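Local coordinates for protein sucrose 6(F)-phosphate phosphorylase (Thermoanaerobacterium thermosaccharolyticum DSM 571, PDB 6S9V) that is a single-chain phosphorylase of the alpha-amylase family, built round a closed eight-stranded beta/alpha barrel of the TIM type, at residues G240-S244 with Y245-L249; P229-Y232 with E233-W237; F277-L280 with Y281-N285. All coordinates share one frame; numbering follows the deposited sequence.

Interaction 1: G240-S244 with Y245-L249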
loop_
_atom_site.group_PDB
_atom_site.type_symbol
_atom_site.label_atom_id
_atom_site.label_comp_id
_atom_site.label_asym_id
_atom_site.label_seq_id
_atom_site.Cartn_x
_atom_site.Cartn_y
_atom_site.Cartn_z
ATOM N N GLY A 240 -11.262 1.960 -17.226
ATOM C CA GLY A 240 -12.306 1.401 -18.070
ATOM C C GLY A 240 -12.012 -0.020 -18.512
ATOM O O GLY A 240 -12.919 -0.853 -18.607
ATOM N N GLN A 241 -10.750 -0.304 -18.842
ATOM C CA GLN A 241 -10.371 -1.660 -19.218
ATOM C C GLN A 241 -10.492 -2.613 -18.037
ATOM O O GLN A 241 -10.982 -3.737 -18.186
ATOM C CB GLN A 241 -8.944 -1.676 -19.757
ATOM C CG GLN A 241 -8.761 -0.895 -21.022
ATOM C CD GLN A 241 -9.517 -1.493 -22.185
ATOM O OE1 GLN A 241 -9.632 -2.711 -22.307
ATOM N NE2 GLN A 241 -10.041 -0.636 -23.046
ATOM N N ALA A 242 -10.026 -2.194 -16.859
ATOM C CA ALA A 242 -10.156 -3.044 -15.680
ATOM C C ALA A 242 -11.622 -3.351 -15.389
ATOM O O ALA A 242 -11.975 -4.493 -15.074
ATOM C CB ALA A 242 -9.492 -2.375 -14.475
ATOM N N ALA A 243 -12.496 -2.351 -15.524
ATOM C CA ALA A 243 -13.917 -2.579 -15.275
ATOM C C ALA A 243 -14.491 -3.617 -16.232
ATOM O O ALA A 243 -15.412 -4.354 -15.864
ATOM C CB ALA A 243 -14.694 -1.264 -15.389
ATOM N N SER A 244 -13.957 -3.703 -17.454
ATOM C CA SER A 244 -14.433 -4.698 -18.410
ATOM C C SER A 244 -14.234 -6.119 -17.898
ATOM O O SER A 244 -14.961 -7.031 -18.307
ATOM C CB SER A 244 -13.709 -4.532 -19.746
ATOM O OG SER A 244 -14.089 -3.326 -20.381
ATOM N N TYR A 245 -13.240 -6.332 -17.031
ATOM C CA TYR A 245 -12.968 -7.634 -16.435
ATOM C C TYR A 245 -13.456 -7.740 -14.994
ATOM O O TYR A 245 -13.045 -8.660 -14.282
ATOM C CB TYR A 245 -11.467 -7.950 -16.485
ATOM C CG TYR A 245 -10.908 -8.076 -17.887
ATOM C CD1 TYR A 245 -11.033 -9.258 -18.600
ATOM C CD2 TYR A 245 -10.237 -7.023 -18.483
ATOM C CE1 TYR A 245 -10.526 -9.380 -19.878
ATOM C CE2 TYR A 245 -9.722 -7.134 -19.757
ATOM C CZ TYR A 245 -9.867 -8.312 -20.450
ATOM O OH TYR A 245 -9.357 -8.421 -21.727
ATOM N N GLY A 246 -14.300 -6.815 -14.542
ATOM C CA GLY A 246 -14.819 -6.869 -13.189
ATOM C C GLY A 246 -13.864 -6.430 -12.106
ATOM O O GLY A 246 -14.016 -6.847 -10.952
ATOM N N ILE A 247 -12.870 -5.613 -12.437
ATOM C CA ILE A 247 -11.812 -5.242 -11.500
ATOM C C ILE A 247 -11.921 -3.760 -11.157
ATOM O O ILE A 247 -12.085 -2.919 -12.050
ATOM C CB ILE A 247 -10.425 -5.573 -12.082
ATOM C CG1 ILE A 247 -10.288 -7.084 -12.270
ATOM C CG2 ILE A 247 -9.327 -5.054 -11.167
ATOM C CD1 ILE A 247 -9.006 -7.515 -12.967
ATOM N N GLU A 248 -11.812 -3.442 -9.869
ATOM C CA GLU A 248 -11.675 -2.065 -9.406
ATOM C C GLU A 248 -10.193 -1.766 -9.185
ATOM O O GLU A 248 -9.440 -2.646 -8.762
ATOM C CB GLU A 248 -12.437 -1.836 -8.101
ATOM C CG GLU A 248 -13.949 -2.038 -8.178
ATOM C CD GLU A 248 -14.715 -0.767 -8.533
ATOM O OE1 GLU A 248 -14.078 0.291 -8.748
ATOM O OE2 GLU A 248 -15.963 -0.836 -8.593
ATOM N N LEU A 249 -9.777 -0.537 -9.486
ATOM C CA LEU A 249 -8.383 -0.128 -9.347
ATOM C C LEU A 249 -8.182 0.636 -8.045
ATOM O O LEU A 249 -9.001 1.479 -7.672
ATOM C CB LEU A 249 -7.934 0.747 -10.521
ATOM C CG LEU A 249 -7.981 0.106 -11.914
ATOM C CD1 LEU A 249 -7.442 1.065 -12.967
ATOM C CD2 LEU A 249 -7.226 -1.208 -11.961
#

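Interaction 2: P229-Y232 with E233-W237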
loop_
_atom_site.group_PDB
_atom_site.type_symbol
_atom_site.label_atom_id
_atom_site.label_comp_id
_atom_site.label_asym_id
_atom_site.label_seq_id
_atom_site.Cartn_x
_atom_site.Cartn_y
_atom_site.Cartn_z
ATOM N N PRO A 229 -1.750 16.793 -17.906
ATOM C CA PRO A 229 -2.925 15.913 -17.833
ATOM C C PRO A 229 -2.686 14.487 -18.324
ATOM O O PRO A 229 -3.598 13.660 -18.263
ATOM C CB PRO A 229 -3.927 16.626 -18.744
ATOM C CG PRO A 229 -3.061 17.220 -19.808
ATOM C CD PRO A 229 -1.772 17.627 -19.126
ATOM N N GLU A 230 -1.469 14.203 -18.796
ATOM C CA GLU A 230 -1.190 12.905 -19.407
ATOM C C GLU A 230 -1.495 11.748 -18.459
ATOM O O GLU A 230 -2.008 10.707 -18.886
ATOM C CB GLU A 230 0.270 12.847 -19.860
ATOM C CG GLU A 230 0.585 13.703 -21.085
ATOM C CD GLU A 230 0.899 15.157 -20.755
ATOM O OE1 GLU A 230 0.725 15.580 -19.595
ATOM O OE2 GLU A 230 1.337 15.880 -21.673
ATOM N N ILE A 231 -1.170 11.895 -17.177
ATOM C CA ILE A 231 -1.389 10.790 -16.248
ATOM C C ILE A 231 -2.867 10.401 -16.217
ATOM O O ILE A 231 -3.207 9.223 -16.089
ATOM C CB ILE A 231 -0.861 11.152 -14.849
ATOM C CG1 ILE A 231 -0.969 9.951 -13.909
ATOM C CG2 ILE A 231 -1.611 12.333 -14.265
ATOM C CD1 ILE A 231 0.169 9.009 -14.013
ATOM N N TYR A 232 -3.768 11.380 -16.351
ATOM C CA TYR A 232 -5.194 11.074 -16.264
ATOM C C TYR A 232 -5.697 10.338 -17.500
ATOM O O TYR A 232 -6.663 9.567 -17.416
ATOM C CB TYR A 232 -5.984 12.362 -16.020
ATOM C CG TYR A 232 -6.100 12.674 -14.549
ATOM C CD1 TYR A 232 -6.988 11.971 -13.753
ATOM C CD2 TYR A 232 -5.307 13.641 -13.946
ATOM C CE1 TYR A 232 -7.098 12.221 -12.410
ATOM C CE2 TYR A 232 -5.413 13.902 -12.588
ATOM C CZ TYR A 232 -6.316 13.186 -11.829
ATOM O OH TYR A 232 -6.458 13.416 -10.478
ATOM N N GLU A 233 -5.052 10.540 -18.649
ATOM C CA GLU A 233 -5.407 9.777 -19.839
ATOM C C GLU A 233 -5.103 8.293 -19.649
ATOM O O GLU A 233 -5.880 7.430 -20.078
ATOM C CB GLU A 233 -4.652 10.338 -21.042
ATOM C CG GLU A 233 -4.901 11.819 -21.285
ATOM C CD GLU A 233 -4.077 12.366 -22.431
ATOM O OE1 GLU A 233 -4.055 11.729 -23.504
ATOM O OE2 GLU A 233 -3.443 13.430 -22.255
ATOM N N PHE A 234 -3.973 7.979 -19.009
ATOM C CA PHE A 234 -3.661 6.592 -18.689
ATOM C C PHE A 234 -4.607 6.044 -17.626
ATOM O O PHE A 234 -5.108 4.922 -17.747
ATOM C CB PHE A 234 -2.216 6.471 -18.208
ATOM C CG PHE A 234 -1.854 5.090 -17.739
ATOM C CD1 PHE A 234 -1.581 4.086 -18.658
ATOM C CD2 PHE A 234 -1.810 4.789 -16.390
ATOM C CE1 PHE A 234 -1.266 2.811 -18.238
ATOM C CE2 PHE A 234 -1.486 3.516 -15.965
ATOM C CZ PHE A 234 -1.210 2.524 -16.894
ATOM N N LEU A 235 -4.833 6.809 -16.555
ATOM C CA LEU A 235 -5.723 6.341 -15.496
ATOM C C LEU A 235 -7.120 6.071 -16.035
ATOM O O LEU A 235 -7.726 5.037 -15.725
ATOM C CB LEU A 235 -5.772 7.362 -14.364
ATOM C CG LEU A 235 -4.501 7.516 -13.536
ATOM C CD1 LEU A 235 -4.632 8.686 -12.575
ATOM C CD2 LEU A 235 -4.190 6.224 -12.778
ATOM N N ASP A 236 -7.649 6.982 -16.855
ATOM C CA ASP A 236 -8.981 6.778 -17.406
ATOM C C ASP A 236 -9.017 5.533 -18.278
ATOM O O ASP A 236 -9.951 4.728 -18.185
ATOM C CB ASP A 236 -9.420 8.000 -18.220
ATOM C CG ASP A 236 -9.651 9.231 -17.359
ATOM O OD1 ASP A 236 -9.783 9.091 -16.125
ATOM O OD2 ASP A 236 -9.709 10.345 -17.923
ATOM N N TRP A 237 -8.001 5.358 -19.132
ATOM C CA TRP A 237 -7.921 4.162 -19.957
ATOM C C TRP A 237 -7.890 2.911 -19.096
ATOM O O TRP A 237 -8.644 1.958 -19.328
ATOM C CB TRP A 237 -6.682 4.215 -20.859
ATOM C CG TRP A 237 -6.451 2.905 -21.554
ATOM C CD1 TRP A 237 -7.026 2.482 -22.713
ATOM C CD2 TRP A 237 -5.591 1.844 -21.125
ATOM N NE1 TRP A 237 -6.584 1.224 -23.032
ATOM C CE2 TRP A 237 -5.700 0.810 -22.073
ATOM C CE3 TRP A 237 -4.739 1.668 -20.031
ATOM C CZ2 TRP A 237 -4.994 -0.384 -21.958
ATOM C CZ3 TRP A 237 -4.038 0.488 -19.920
ATOM C CH2 TRP A 237 -4.168 -0.524 -20.876
#

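Interaction 3: F277-L280 with Y281-N285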
loop_
_atom_site.group_PDB
_atom_site.type_symbol
_atom_site.label_atom_id
_atom_site.label_comp_id
_atom_site.label_asym_id
_atom_site.label_seq_id
_atom_site.Cartn_x
_atom_site.Cartn_y
_atom_site.Cartn_z
ATOM N N PHE A 277 0.499 8.472 10.074
ATOM C CA PHE A 277 1.199 9.463 10.887
ATOM C C PHE A 277 0.239 10.186 11.824
ATOM O O PHE A 277 0.573 10.449 12.985
ATOM C CB PHE A 277 1.910 10.477 9.982
ATOM C CG PHE A 277 2.702 11.520 10.737
ATOM C CD1 PHE A 277 2.072 12.621 11.315
ATOM C CD2 PHE A 277 4.073 11.406 10.857
ATOM C CE1 PHE A 277 2.810 13.575 12.020
ATOM C CE2 PHE A 277 4.815 12.349 11.554
ATOM C CZ PHE A 277 4.193 13.434 12.130
ATOM N N THR A 278 -0.955 10.534 11.331
ATOM C CA THR A 278 -1.906 11.282 12.148
ATOM C C THR A 278 -2.264 10.523 13.419
ATOM O O THR A 278 -2.357 11.115 14.501
ATOM C CB THR A 278 -3.159 11.593 11.319
ATOM O OG1 THR A 278 -2.795 12.437 10.220
ATOM C CG2 THR A 278 -4.218 12.291 12.162
ATOM N N VAL A 279 -2.451 9.207 13.316
ATOM C CA VAL A 279 -2.774 8.420 14.498
ATOM C C VAL A 279 -1.581 8.350 15.443
ATOM O O VAL A 279 -1.735 8.453 16.666
ATOM C CB VAL A 279 -3.276 7.026 14.088
ATOM C CG1 VAL A 279 -3.332 6.099 15.295
ATOM C CG2 VAL A 279 -4.667 7.140 13.446
ATOM N N LEU A 280 -0.369 8.206 14.900
ATOM C CA LEU A 280 0.821 8.218 15.756
ATOM C C LEU A 280 0.899 9.513 16.553
ATOM O O LEU A 280 1.134 9.502 17.770
ATOM C CB LEU A 280 2.088 8.055 14.917
ATOM C CG LEU A 280 2.702 6.672 14.727
ATOM C CD1 LEU A 280 3.964 6.834 13.891
ATOM C CD2 LEU A 280 3.012 5.989 16.053
ATOM N N TYR A 281 0.755 10.649 15.865
ATOM C CA TYR A 281 0.806 11.941 16.539
ATOM C C TYR A 281 -0.290 12.059 17.587
ATOM O O TYR A 281 -0.054 12.566 18.694
ATOM C CB TYR A 281 0.689 13.064 15.504
ATOM C CG TYR A 281 0.604 14.442 16.114
ATOM C CD1 TYR A 281 -0.620 14.980 16.506
ATOM C CD2 TYR A 281 1.744 15.203 16.310
ATOM C CE1 TYR A 281 -0.700 16.241 17.078
ATOM C CE2 TYR A 281 1.674 16.472 16.876
ATOM C CZ TYR A 281 0.451 16.980 17.260
ATOM O OH TYR A 281 0.391 18.234 17.827
ATOM N N THR A 282 -1.500 11.604 17.250
ATOM C CA THR A 282 -2.624 11.670 18.174
ATOM C C THR A 282 -2.297 10.981 19.491
ATOM O O THR A 282 -2.558 11.519 20.575
ATOM C CB THR A 282 -3.852 11.008 17.533
ATOM O OG1 THR A 282 -4.213 11.697 16.324
ATOM C CG2 THR A 282 -5.007 11.000 18.491
ATOM N N LEU A 283 -1.737 9.774 19.411
ATOM C CA LEU A 283 -1.485 8.966 20.597
ATOM C C LEU A 283 -0.243 9.429 21.344
ATOM O O LEU A 283 -0.240 9.455 22.583
ATOM C CB LEU A 283 -1.363 7.500 20.190
ATOM C CG LEU A 283 -2.630 6.967 19.521
ATOM C CD1 LEU A 283 -2.365 5.634 18.844
ATOM C CD2 LEU A 283 -3.744 6.832 20.542
ATOM N N ILE A 284 0.812 9.812 20.624
ATOM C CA ILE A 284 2.030 10.271 21.289
ATOM C C ILE A 284 1.773 11.562 22.059
ATOM O O ILE A 284 2.276 11.749 23.174
ATOM C CB ILE A 284 3.171 10.450 20.268
ATOM C CG1 ILE A 284 3.690 9.085 19.809
ATOM C CG2 ILE A 284 4.298 11.299 20.865
ATOM C CD1 ILE A 284 4.622 9.148 18.615
ATOM N N ASN A 285 0.992 12.475 21.480
ATOM C CA ASN A 285 0.767 13.794 22.063
ATOM C C ASN A 285 -0.551 13.918 22.819
ATOM O O ASN A 285 -0.820 14.976 23.393
ATOM C CB ASN A 285 0.835 14.851 20.959
ATOM C CG ASN A 285 2.196 14.917 20.308
ATOM O OD1 ASN A 285 2.331 14.766 19.097
ATOM N ND2 ASN A 285 3.214 15.150 21.113
#

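Interaction 1: G240-S244 with Y245-L249
Ala242 and Ile247 meet where helix 230-244 runs out and the chain doubles back into strand 248-251, their CA atoms 5.0 Å apart. The turn is a Schellman motif. Ile247 N donates to Ala242 O at 3.0 Å, and inside that bond Gly246 N reaches Ala243 O at 163°, the straighter of the two. Gly246, the C-prime residue, takes a positive phi of 77°, a conformation that suits glycine and reverses the chain. Ala242 O also accepts from Tyr245 N, a more bent bond, and its two donors come from opposite faces of the carbonyl plane, each well out of that plane.

Past the turn the side chains fold back on the helix. The methyl CB of Ala242 lies 3.6 Å from Leu249 CD2, one branch of the leucine fork, and 4.1 Å from Ile247 CB, so Ile247 of the turn and Leu249 of the strand lie against Ala242, a buried position in the last turn of the helix. The Tyr245 ring goes to another part of the helix end. With CG set beside its own backbone N (chi1 -64°), the ring leans back along the helix until CD2 comes within 3.4 Å of Gln241 O, an oblique approach. Helix 187-202 backs this corner: Phe197 touches both Ala242 and Tyr245, and Ser201 OG bonds Tyr245 O. Val208 on strand 207-210 meets Ile247 and Leu249.

This is the return half of a beta-alpha-beta unit of the barrel, where helix 230-244 hands the chain to the next parallel strand. The chemistry divides accordingly: backbone N-H groups satisfy carbonyls left over at the helix end, while Ala242, Ile247 and Leu249 bring apolar groups together on the buried side of the turn, so that polar capping and apolar contact share Ala242 and Ile247.

Interaction 2: P229-Y232 with E233-W237
Pro229 and Glu233 face each other across the first turn of helix 230-244, where the bonds given by Glu233 N and Phe234 N are weak. Glu233 N divides its proton between two such bonds, to Pro229 O and to Glu230 O, the second at an angle of only 125°. Pro229 O is also bonded by Tyr232 N, at 3.0 Å. Glu230 O has a further weak donor in Phe234 N at 3.4 Å. One residue on, the ladder tightens: Leu235 N meets Ile231 O at 2.9 Å, in the carbonyl plane, and Asp236 N meets Tyr232 O at 2.8 Å.

Pro229, entered through a cis peptide, stands just ahead of a helix that follows strand 207-210 in a beta-alpha-beta unit of the TIM-type barrel. Of the two acidic side chains on this turn, Glu230 has its OE2 in a salt bridge with Lys219. Glu233 stretches out beyond CG and lays OE2 3.7 Å from Glu230 CA; Glu230 OE1 and Glu233 OE2 stay 5.4 Å apart, and Lys219 probably eases the repulsion between these like charges. The Asp236 carboxylate lies beside Tyr232 O, an acceptor against an acceptor, with OD2 at 3.2 Å; that carbonyl's donor is the backbone N of the same aspartate.

On the buried side Leu235 CD1 sits over one face of the Tyr232 ring and also touches Ile231 CG1 at 4.1 Å. The isoleucine sends CG1 there by holding it anti to its N (chi1 -175°). Arg266 makes a cation-pi contact with the Tyr232 ring, and Leu263 of helix 257-265 packs on both Tyr232 and Leu235.

Interaction 3: F277-L280 with Y281-N285
Val279 and Leu283 lie side by side, one helical turn apart, in helix 275-285, which follows strand 269-271 of the TIM-type barrel. The two side chains point the same way, and Val279 CG1 meets Leu283 CD1 at 3.7 Å. Together they form an apolar ridge, which Tyr364 meets at the valine and Leu368 and Leu481 meet at the leucine.

On another side of the helix the Phe277 ring slants against Tyr281, its CE1 4.1 Å from Tyr281 CB. Both aromatics hold CG anti to the backbone N (chi1 -178° and 175°), which carries their rings out together toward Val330 of helix 324-336; that one valine touches both. Leu280 and Ile284 make a thinner pair, CD2 to CD1 at 4.4 Å. Ile284 lays its CG1 alongside Leu280 O, 3.3 Å away. Leu280 meets Cys334 and Ile284 meets Ile333, both of helix 324-336.

The remaining side is more polar, turned to helix 289-295, whose Leu291 touches both threonines. Thr278 OG1 is bonded back to Ile274 O. Thr278 O takes two donors from opposite faces of its plane: Thr282 N at 2.9 Å and, 36° out of the plane, the hydroxyl Thr282 OG1 at 2.7 Å.

How the interactions relate
Interactions 2 and 1 follow closely along helix 230-244: residues 229-237 start it and residues 240-249 end it and enter strand 248-251, their centres about 15 Å apart. Together they span one helix of a beta-alpha-beta unit between neighbouring parallel strands of the barrel, and helix 187-202 flanks both. Interaction 3 comes later in the chain, in helix 275-285, beyond strand 269-271. Its centre is about 36 Å from that of interaction 1, on the opposite side of the chain's centre, and about 35 Å from that of interaction 2. The three thus sample two separate helices of the barrel domain, one of them at both its ends.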